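Local coordinates for protein adhesin (Streptococcus sanguinis SK1 = NCTC 7863, PDB 6VT2) that probably anchors the bacterium to host surfaces by binding sialylated glycans through two tandem modules of a serine-rich repeat adhesin, at residues P126-T139 against Y184-V198. Sequence-based numbering, arbitrary orientation.
Sequences PQTEKYTPQVPTLT and YPDGSTDTIAAAQTV. With CA (calcium ion), chain I.
Thr128 and Asp190 meet at a calcium ion that pins the loop following strand 119-125 to edge strand 189-192 of the atypical Rib domain, a worked example of metal cross-linking. Along Thr128, CB lies 3.5 Å from Ser188 OG, CG2 rests against Ser188 CB, and OG1, anti to the backbone N (chi1 -168°), binds calcium while donating to Thr189 O at 2.8 Å, from above the carbonyl plane. Thr128 O is a second ligand. Asp190 grips the ion with both carboxylate oxygens, and Tyr131 O and three waters complete the shell. Tyr184 OH donates to Asp190 OD2 on its anti lone pair, so this bond and the bidentate metal grip together hold the carboxylate's orientation; Tyr131 CD2 sits over one face of the Tyr184 ring. Asp186 OD1 makes an Asx turn with Ser188 N and accepts from Ser188 OG; OD2, salt-bridged to Arg18, takes Gln127 N nearly straight (174°) from above the carboxylate plane. The Gln127 amide, whose NE2 donates to Arg18 O, stacks on the Asp186 carboxylate, planes 21° apart. Pro133 and Pro136 pack near Ile192. At the closing parallel bridge, Thr139 N reaches Thr197 O at 2.8 Å, and a water accepts from Thr139 OG1.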
ATOM      1  N   PRO A 126      34.744  -7.489   0.317  1.00  9.15           N
ATOM      2  CA  PRO A 126      33.999  -6.306  -0.116  1.00 10.15           C
ATOM      3  C   PRO A 126      32.584  -6.318   0.424  1.00 10.81           C
ATOM      4  O   PRO A 126      31.995  -7.368   0.681  1.00 10.98           O
ATOM      5  CB  PRO A 126      34.033  -6.404  -1.645  1.00  9.72           C
ATOM      6  CG  PRO A 126      33.931  -7.924  -1.863  1.00 10.50           C
ATOM      7  CD  PRO A 126      34.859  -8.517  -0.719  1.00 12.27           C
ATOM      8  N   GLN A 127      32.020  -5.117   0.557  1.00 11.21           N
ATOM      9  CA  GLN A 127      30.668  -5.017   1.094  1.00 12.81           C
ATOM     10  C   GLN A 127      29.635  -5.773   0.268  1.00 12.04           C
ATOM     11  O   GLN A 127      28.664  -6.309   0.819  1.00 13.59           O
ATOM     12  CB  GLN A 127      30.253  -3.559   1.217  1.00 11.55           C
ATOM     13  CG  GLN A 127      31.040  -2.907   2.352  1.00 11.27           C
ATOM     14  CD  GLN A 127      30.551  -1.566   2.770  1.00 19.02           C
ATOM     15  OE1 GLN A 127      29.436  -1.214   2.478  1.00 23.52           O
ATOM     16  NE2 GLN A 127      31.399  -0.796   3.462  1.00 18.41           N
ATOM     17  N   THR A 128      29.849  -5.883  -1.021  1.00 10.22           N
ATOM     18  CA  THR A 128      28.874  -6.574  -1.841  1.00 10.77           C
ATOM     19  C   THR A 128      28.716  -8.029  -1.464  1.00 16.12           C
ATOM     20  O   THR A 128      27.660  -8.611  -1.749  1.00 15.85           O
ATOM     21  CB  THR A 128      29.188  -6.464  -3.320  1.00 15.90           C
ATOM     22  OG1 THR A 128      28.006  -6.925  -4.035  1.00 16.20           O
ATOM     23  CG2 THR A 128      30.386  -7.242  -3.715  1.00 16.44           C
ATOM     24  N   GLU A 129      29.687  -8.623  -0.770  1.00 13.93           N
ATOM     25  CA  GLU A 129      29.480  -9.999  -0.337  1.00 13.84           C
ATOM     26  C   GLU A 129      28.549 -10.091   0.856  1.00 17.39           C
ATOM     27  O   GLU A 129      27.994 -11.161   1.134  1.00 20.68           O
ATOM     28  CB  GLU A 129      30.830 -10.640  -0.030  1.00 14.03           C
ATOM     29  CG  GLU A 129      31.570 -10.935  -1.296  1.00 13.56           C
ATOM     30  CD  GLU A 129      32.850 -11.681  -1.056  1.00 21.49           C
ATOM     31  OE1 GLU A 129      33.219 -11.890   0.119  1.00 14.23           O
ATOM     32  OE2 GLU A 129      33.483 -12.051  -2.041  1.00 21.28           O
ATOM     33  N   LYS A 130      28.394  -9.014   1.594  1.00 15.77           N
ATOM     34  CA  LYS A 130      27.460  -8.980   2.702  1.00 17.48           C
ATOM     35  C   LYS A 130      26.029  -8.736   2.245  1.00 21.60           C
ATOM     36  O   LYS A 130      25.100  -9.269   2.831  1.00 20.98           O
ATOM     37  CB  LYS A 130      27.945  -7.913   3.695  1.00 20.48           C
ATOM     38  CG  LYS A 130      27.044  -7.657   4.800  1.00 25.21           C
ATOM     39  CD  LYS A 130      27.695  -6.669   5.761  1.00 25.02           C
ATOM     40  CE  LYS A 130      26.806  -6.521   7.015  1.00 32.32           C
ATOM     41  NZ  LYS A 130      27.119  -5.260   7.746  1.00 38.81           N
ATOM     42  N   TYR A 131      25.820  -7.966   1.189  1.00 24.58           N
ATOM     43  CA  TYR A 131      24.500  -7.484   0.808  1.00 21.74           C
ATOM     44  C   TYR A 131      24.036  -8.164  -0.475  1.00 23.36           C
ATOM     45  O   TYR A 131      24.789  -8.289  -1.452  1.00 23.19           O
ATOM     46  CB  TYR A 131      24.545  -5.962   0.658  1.00 18.69           C
ATOM     47  CG  TYR A 131      25.003  -5.263   1.891  1.00 21.37           C
ATOM     48  CD1 TYR A 131      24.201  -5.243   3.040  1.00 20.14           C
ATOM     49  CD2 TYR A 131      26.239  -4.651   1.946  1.00 27.08           C
ATOM     50  CE1 TYR A 131      24.629  -4.616   4.208  1.00 24.23           C
ATOM     51  CE2 TYR A 131      26.681  -4.024   3.115  1.00 26.97           C
ATOM     52  CZ  TYR A 131      25.837  -3.984   4.229  1.00 26.38           C
ATOM     53  OH  TYR A 131      26.278  -3.382   5.388  1.00 29.41           O
ATOM     54  N   THR A 132      22.813  -8.670  -0.438  1.00 26.36           N
ATOM     55  CA  THR A 132      22.186  -9.296  -1.599  1.00 21.86           C
ATOM     56  C   THR A 132      20.886  -8.535  -1.854  1.00 29.52           C
ATOM     57  O   THR A 132      19.899  -8.707  -1.111  1.00 34.41           O
ATOM     58  CB  THR A 132      21.929 -10.775  -1.372  1.00 34.48           C
ATOM     59  OG1 THR A 132      23.171 -11.434  -1.076  1.00 31.24           O
ATOM     60  CG2 THR A 132      21.329 -11.408  -2.639  1.00 35.75           C
ATOM     61  N   PRO A 133      20.828  -7.686  -2.873  1.00 23.93           N
ATOM     62  CA  PRO A 133      19.632  -6.851  -3.060  1.00 26.27           C
ATOM     63  C   PRO A 133      18.451  -7.666  -3.543  1.00 25.00           C
ATOM     64  O   PRO A 133      18.599  -8.638  -4.289  1.00 26.26           O
ATOM     65  CB  PRO A 133      20.041  -5.830  -4.125  1.00 27.19           C
ATOM     66  CG  PRO A 133      21.528  -6.004  -4.340  1.00 21.51           C
ATOM     67  CD  PRO A 133      21.845  -7.445  -3.905  1.00 23.37           C
ATOM     68  N   GLN A 134      17.269  -7.232  -3.130  1.00 24.36           N
ATOM     69  CA  GLN A 134      16.034  -7.840  -3.594  1.00 30.04           C
ATOM     70  C   GLN A 134      15.551  -7.109  -4.838  1.00 27.32           C
ATOM     71  O   GLN A 134      15.812  -5.918  -5.027  1.00 24.28           O
ATOM     72  CB  GLN A 134      14.965  -7.799  -2.504  1.00 40.35           C
ATOM     73  CG  GLN A 134      15.265  -8.739  -1.327  1.00 46.82           C
ATOM     74  CD  GLN A 134      14.353  -9.948  -1.293  1.00 52.95           C
ATOM     75  OE1 GLN A 134      13.465 -10.103  -2.140  1.00 62.59           O
ATOM     76  NE2 GLN A 134      14.556 -10.808  -0.300  1.00 59.90           N
ATOM     77  N   VAL A 135      14.885  -7.849  -5.709  1.00 24.30           N
ATOM     78  CA  VAL A 135      14.354  -7.264  -6.932  1.00 32.83           C
ATOM     79  C   VAL A 135      13.213  -6.317  -6.579  1.00 29.88           C
ATOM     80  O   VAL A 135      12.479  -6.549  -5.602  1.00 28.78           O
ATOM     81  CB  VAL A 135      13.870  -8.341  -7.908  1.00 28.56           C
ATOM     82  CG1 VAL A 135      14.924  -9.395  -8.140  1.00 31.51           C
ATOM     83  CG2 VAL A 135      12.564  -8.990  -7.388  1.00 30.77           C
ATOM     84  N   PRO A 136      13.063  -5.224  -7.316  1.00 22.15           N
ATOM     85  CA  PRO A 136      11.955  -4.296  -7.076  1.00 22.55           C
ATOM     86  C   PRO A 136      10.679  -4.761  -7.767  1.00 25.63           C
ATOM     87  O   PRO A 136      10.651  -5.715  -8.542  1.00 26.12           O
ATOM     88  CB  PRO A 136      12.451  -2.987  -7.687  1.00 24.43           C
ATOM     89  CG  PRO A 136      13.187  -3.489  -8.932  1.00 21.81           C
ATOM     90  CD  PRO A 136      13.827  -4.871  -8.525  1.00 21.03           C
ATOM     91  N   THR A 137       9.598  -4.052  -7.474  1.00 22.23           N
ATOM     92  CA  THR A 137       8.426  -4.180  -8.322  1.00 25.71           C
ATOM     93  C   THR A 137       8.838  -3.692  -9.704  1.00 19.02           C
ATOM     94  O   THR A 137       9.527  -2.674  -9.812  1.00 22.55           O
ATOM     95  CB  THR A 137       7.261  -3.350  -7.785  1.00 23.45           C
ATOM     96  OG1 THR A 137       7.614  -1.965  -7.692  1.00 34.35           O
ATOM     97  CG2 THR A 137       6.843  -3.819  -6.379  1.00 28.86           C
ATOM     98  N   LEU A 138       8.319  -4.342 -10.735  1.00 22.30           N
ATOM     99  CA  LEU A 138       8.575  -3.991 -12.143  1.00 27.30           C
ATOM    100  C   LEU A 138       8.059  -2.580 -12.428  1.00 27.08           C
ATOM    101  O   LEU A 138       7.007  -2.203 -11.949  1.00 22.88           O
ATOM    102  CB  LEU A 138       7.892  -4.980 -13.075  1.00 26.15           C
ATOM    103  CG  LEU A 138       8.736  -6.192 -13.415  1.00 36.39           C
ATOM    104  CD1 LEU A 138       7.996  -7.204 -14.263  1.00 39.02           C
ATOM    105  CD2 LEU A 138      10.009  -5.747 -14.126  1.00 32.49           C
ATOM    106  N   THR A 139       8.836  -1.792 -13.123  1.00 20.78           N
ATOM    107  CA  THR A 139       8.378  -0.489 -13.571  1.00 17.89           C
ATOM    108  C   THR A 139       7.982  -0.645 -15.025  1.00 18.08           C
ATOM    109  O   THR A 139       8.769  -1.148 -15.824  1.00 18.45           O
ATOM    110  CB  THR A 139       9.440   0.575 -13.397  1.00 19.23           C
ATOM    111  OG1 THR A 139       9.690   0.757 -11.994  1.00 23.63           O
ATOM    112  CG2 THR A 139       8.980   1.839 -13.973  1.00 20.69           C
ATOM    113  N   TYR A 184      27.967   0.099  -3.248  1.00 14.40           N
ATOM    114  CA  TYR A 184      28.095   0.137  -1.802  1.00 15.88           C
ATOM    115  C   TYR A 184      29.156   1.147  -1.498  1.00 13.59           C
ATOM    116  O   TYR A 184      29.965   1.575  -2.218  1.00 12.09           O
ATOM    117  CB  TYR A 184      28.433  -1.249  -1.297  1.00 13.97           C
ATOM    118  CG  TYR A 184      27.286  -2.125  -1.598  1.00 11.45           C
ATOM    119  CD1 TYR A 184      26.022  -1.839  -1.151  1.00 16.64           C
ATOM    120  CD2 TYR A 184      27.486  -3.172  -2.439  1.00 11.48           C
ATOM    121  CE1 TYR A 184      24.960  -2.618  -1.523  1.00 17.68           C
ATOM    122  CE2 TYR A 184      26.448  -3.996  -2.761  1.00 12.76           C
ATOM    123  CZ  TYR A 184      25.183  -3.718  -2.318  1.00 14.74           C
ATOM    124  OH  TYR A 184      24.156  -4.516  -2.661  1.00 17.14           O
ATOM    125  N   PRO A 185      29.275   1.689  -0.126  1.00 14.77           N
ATOM    126  CA  PRO A 185      30.257   2.709   0.295  1.00 12.87           C
ATOM    127  C   PRO A 185      31.702   2.363   0.018  1.00 12.30           C
ATOM    128  O   PRO A 185      32.546   3.243  -0.124  1.00 14.10           O
ATOM    129  CB  PRO A 185      30.002   2.824   1.809  1.00 17.99           C
ATOM    130  CG  PRO A 185      28.663   2.302   2.045  1.00 24.06           C
ATOM    131  CD  PRO A 185      28.328   1.346   0.925  1.00 16.34           C
ATOM    132  N   ASP A 186      32.040   1.099  -0.090  1.00 12.48           N
ATOM    133  CA  ASP A 186      33.397   0.720  -0.438  1.00 12.36           C
ATOM    134  C   ASP A 186      33.663   0.627  -1.922  1.00 12.58           C
ATOM    135  O   ASP A 186      34.757   0.248  -2.318  1.00 15.41           O
ATOM    136  CB  ASP A 186      33.738  -0.605   0.279  1.00 10.68           C
ATOM    137  CG  ASP A 186      33.086  -1.784  -0.328  1.00 12.49           C
ATOM    138  OD1 ASP A 186      32.061  -1.608  -1.033  1.00 12.25           O
ATOM    139  OD2 ASP A 186      33.583  -2.908  -0.141  1.00 12.53           O
ATOM    140  N   GLY A 187      32.706   1.015  -2.744  1.00 12.78           N
ATOM    141  CA  GLY A 187      32.905   0.967  -4.195  1.00 14.87           C
ATOM    142  C   GLY A 187      32.596  -0.371  -4.817  1.00 15.98           C
ATOM    143  O   GLY A 187      32.585  -0.451  -5.992  1.00 17.81           O
ATOM    144  N   SER A 188      32.247  -1.374  -4.027  1.00 14.62           N
ATOM    145  CA  SER A 188      31.823  -2.664  -4.589  1.00 14.35           C
ATOM    146  C   SER A 188      30.366  -2.486  -5.040  1.00 13.44           C
ATOM    147  O   SER A 188      29.701  -1.605  -4.616  1.00 13.80           O
ATOM    148  CB  SER A 188      32.034  -3.804  -3.648  1.00 14.97           C
ATOM    149  OG  SER A 188      31.202  -3.730  -2.554  1.00 13.14           O
ATOM    150  N   THR A 189      29.926  -3.347  -5.933  1.00 14.25           N
ATOM    151  CA  THR A 189      28.605  -3.138  -6.532  1.00 16.61           C
ATOM    152  C   THR A 189      27.769  -4.412  -6.580  1.00 17.24           C
ATOM    153  O   THR A 189      28.259  -5.490  -6.420  1.00 15.22           O
ATOM    154  CB  THR A 189      28.746  -2.618  -7.972  1.00 16.57           C
ATOM    155  OG1 THR A 189      29.384  -3.616  -8.757  1.00 20.76           O
ATOM    156  CG2 THR A 189      29.535  -1.340  -8.105  1.00 21.21           C
ATOM    157  N   ASP A 190      26.488  -4.208  -6.764  1.00 16.93           N
ATOM    158  CA  ASP A 190      25.564  -5.250  -7.183  1.00 15.75           C
ATOM    159  C   ASP A 190      24.878  -4.705  -8.425  1.00 19.33           C
ATOM    160  O   ASP A 190      24.747  -3.488  -8.586  1.00 15.82           O
ATOM    161  CB  ASP A 190      24.596  -5.583  -6.106  1.00 14.21           C
ATOM    162  CG  ASP A 190      25.094  -6.654  -5.196  1.00 16.87           C
ATOM    163  OD1 ASP A 190      25.613  -7.664  -5.703  1.00 18.30           O
ATOM    164  OD2 ASP A 190      24.919  -6.517  -3.984  1.00 16.83           O
ATOM    165  N   THR A 191      24.428  -5.611  -9.281  1.00 15.15           N
ATOM    166  CA  THR A 191      23.660  -5.258 -10.469  1.00 15.54           C
ATOM    167  C   THR A 191      22.299  -5.932 -10.429  1.00 15.30           C
ATOM    168  O   THR A 191      22.165  -7.101 -10.025  1.00 16.72           O
ATOM    169  CB  THR A 191      24.386  -5.707 -11.736  1.00 18.86           C
ATOM    170  OG1 THR A 191      25.683  -5.060 -11.847  1.00 21.93           O
ATOM    171  CG2 THR A 191      23.557  -5.383 -12.973  1.00 19.55           C
ATOM    172  N   ILE A 192      21.258  -5.182 -10.778  1.00 14.84           N
ATOM    173  CA  ILE A 192      19.942  -5.771 -10.982  1.00 17.73           C
ATOM    174  C   ILE A 192      19.629  -5.635 -12.462  1.00 14.11           C
ATOM    175  O   ILE A 192      19.621  -4.522 -12.989  1.00 16.30           O
ATOM    176  CB  ILE A 192      18.881  -5.095 -10.120  1.00 17.09           C
ATOM    177  CG1 ILE A 192      19.277  -5.086  -8.649  1.00 20.22           C
ATOM    178  CG2 ILE A 192      17.547  -5.875 -10.261  1.00 19.78           C
ATOM    179  CD1 ILE A 192      18.239  -4.432  -7.800  1.00 18.01           C
ATOM    180  N   ALA A 193      19.425  -6.767 -13.137  1.00 15.48           N
ATOM    181  CA  ALA A 193      19.275  -6.779 -14.582  1.00 16.44           C
ATOM    182  C   ALA A 193      17.972  -6.129 -14.972  1.00 16.20           C
ATOM    183  O   ALA A 193      16.975  -6.191 -14.234  1.00 15.60           O
ATOM    184  CB  ALA A 193      19.287  -8.200 -15.123  1.00 23.12           C
ATOM    185  N   ALA A 194      18.022  -5.521 -16.155  1.00 15.72           N
ATOM    186  CA  ALA A 194      16.862  -4.832 -16.726  1.00 20.50           C
ATOM    187  C   ALA A 194      15.621  -5.703 -16.750  1.00 20.80           C
ATOM    188  O   ALA A 194      14.518  -5.214 -16.516  1.00 16.72           O
ATOM    189  CB  ALA A 194      17.184  -4.365 -18.134  1.00 19.11           C
ATOM    190  N   ALA A 195      15.779  -6.999 -16.983  1.00 20.77           N
ATOM    191  CA  ALA A 195      14.618  -7.888 -16.981  1.00 18.33           C
ATOM    192  C   ALA A 195      13.908  -7.878 -15.642  1.00 29.81           C
ATOM    193  O   ALA A 195      12.693  -8.132 -15.566  1.00 23.17           O
ATOM    194  CB  ALA A 195      15.063  -9.309 -17.350  1.00 28.23           C
ATOM    195  N   GLN A 196      14.626  -7.581 -14.562  1.00 19.77           N
ATOM    196  CA  GLN A 196      13.996  -7.544 -13.256  1.00 18.48           C
ATOM    197  C   GLN A 196      13.600  -6.142 -12.820  1.00 17.14           C
ATOM    198  O   GLN A 196      13.143  -5.966 -11.693  1.00 22.64           O
ATOM    199  CB  GLN A 196      14.938  -8.158 -12.208  1.00 21.58           C
ATOM    200  CG  GLN A 196      14.952  -9.650 -12.196  1.00 32.86           C
ATOM    201  CD  GLN A 196      15.465 -10.248 -13.464  1.00 35.69           C
ATOM    202  OE1 GLN A 196      16.635 -10.067 -13.834  1.00 33.73           O
ATOM    203  NE2 GLN A 196      14.591 -10.971 -14.163  1.00 37.76           N
ATOM    204  N   THR A 197      13.766  -5.122 -13.664  1.00 16.60           N
ATOM    205  CA  THR A 197      13.404  -3.787 -13.251  1.00 18.93           C
ATOM    206  C   THR A 197      12.338  -3.149 -14.119  1.00 17.90           C
ATOM    207  O   THR A 197      11.563  -2.354 -13.599  1.00 18.72           O
ATOM    208  CB  THR A 197      14.625  -2.870 -13.229  1.00 16.55           C
ATOM    209  OG1 THR A 197      15.137  -2.742 -14.545  1.00 15.46           O
ATOM    210  CG2 THR A 197      15.719  -3.501 -12.342  1.00 19.26           C
ATOM    211  N   VAL A 198      12.351  -3.392 -15.426  1.00 15.67           N
ATOM    212  CA  VAL A 198      11.436  -2.690 -16.313  1.00 15.47           C
ATOM    213  C   VAL A 198      10.859  -3.618 -17.374  1.00 18.52           C
ATOM    214  O   VAL A 198      11.462  -4.615 -17.777  1.00 18.09           O
ATOM    215  CB  VAL A 198      12.107  -1.509 -17.025  1.00 13.72           C
ATOM    216  CG1 VAL A 198      12.620  -0.522 -16.052  1.00 18.24           C
ATOM    217  CG2 VAL A 198      13.238  -2.056 -17.914  1.00 17.86           C
TER
HETATM  218 CA    CA I 703      26.123  -8.646  -3.411  1.00 17.54          CA
HETATM  219  O   HOH W   1      26.113 -10.726  -2.320  1.00 29.54           O
HETATM  220  O   HOH W   2      11.382  -1.104 -11.105  1.00 21.85           O
HETATM  221  O   HOH W   3      27.535 -10.066  -4.624  1.00 32.39           O
HETATM  222  O   HOH W   4      24.356 -10.054  -4.367  1.00 28.70           O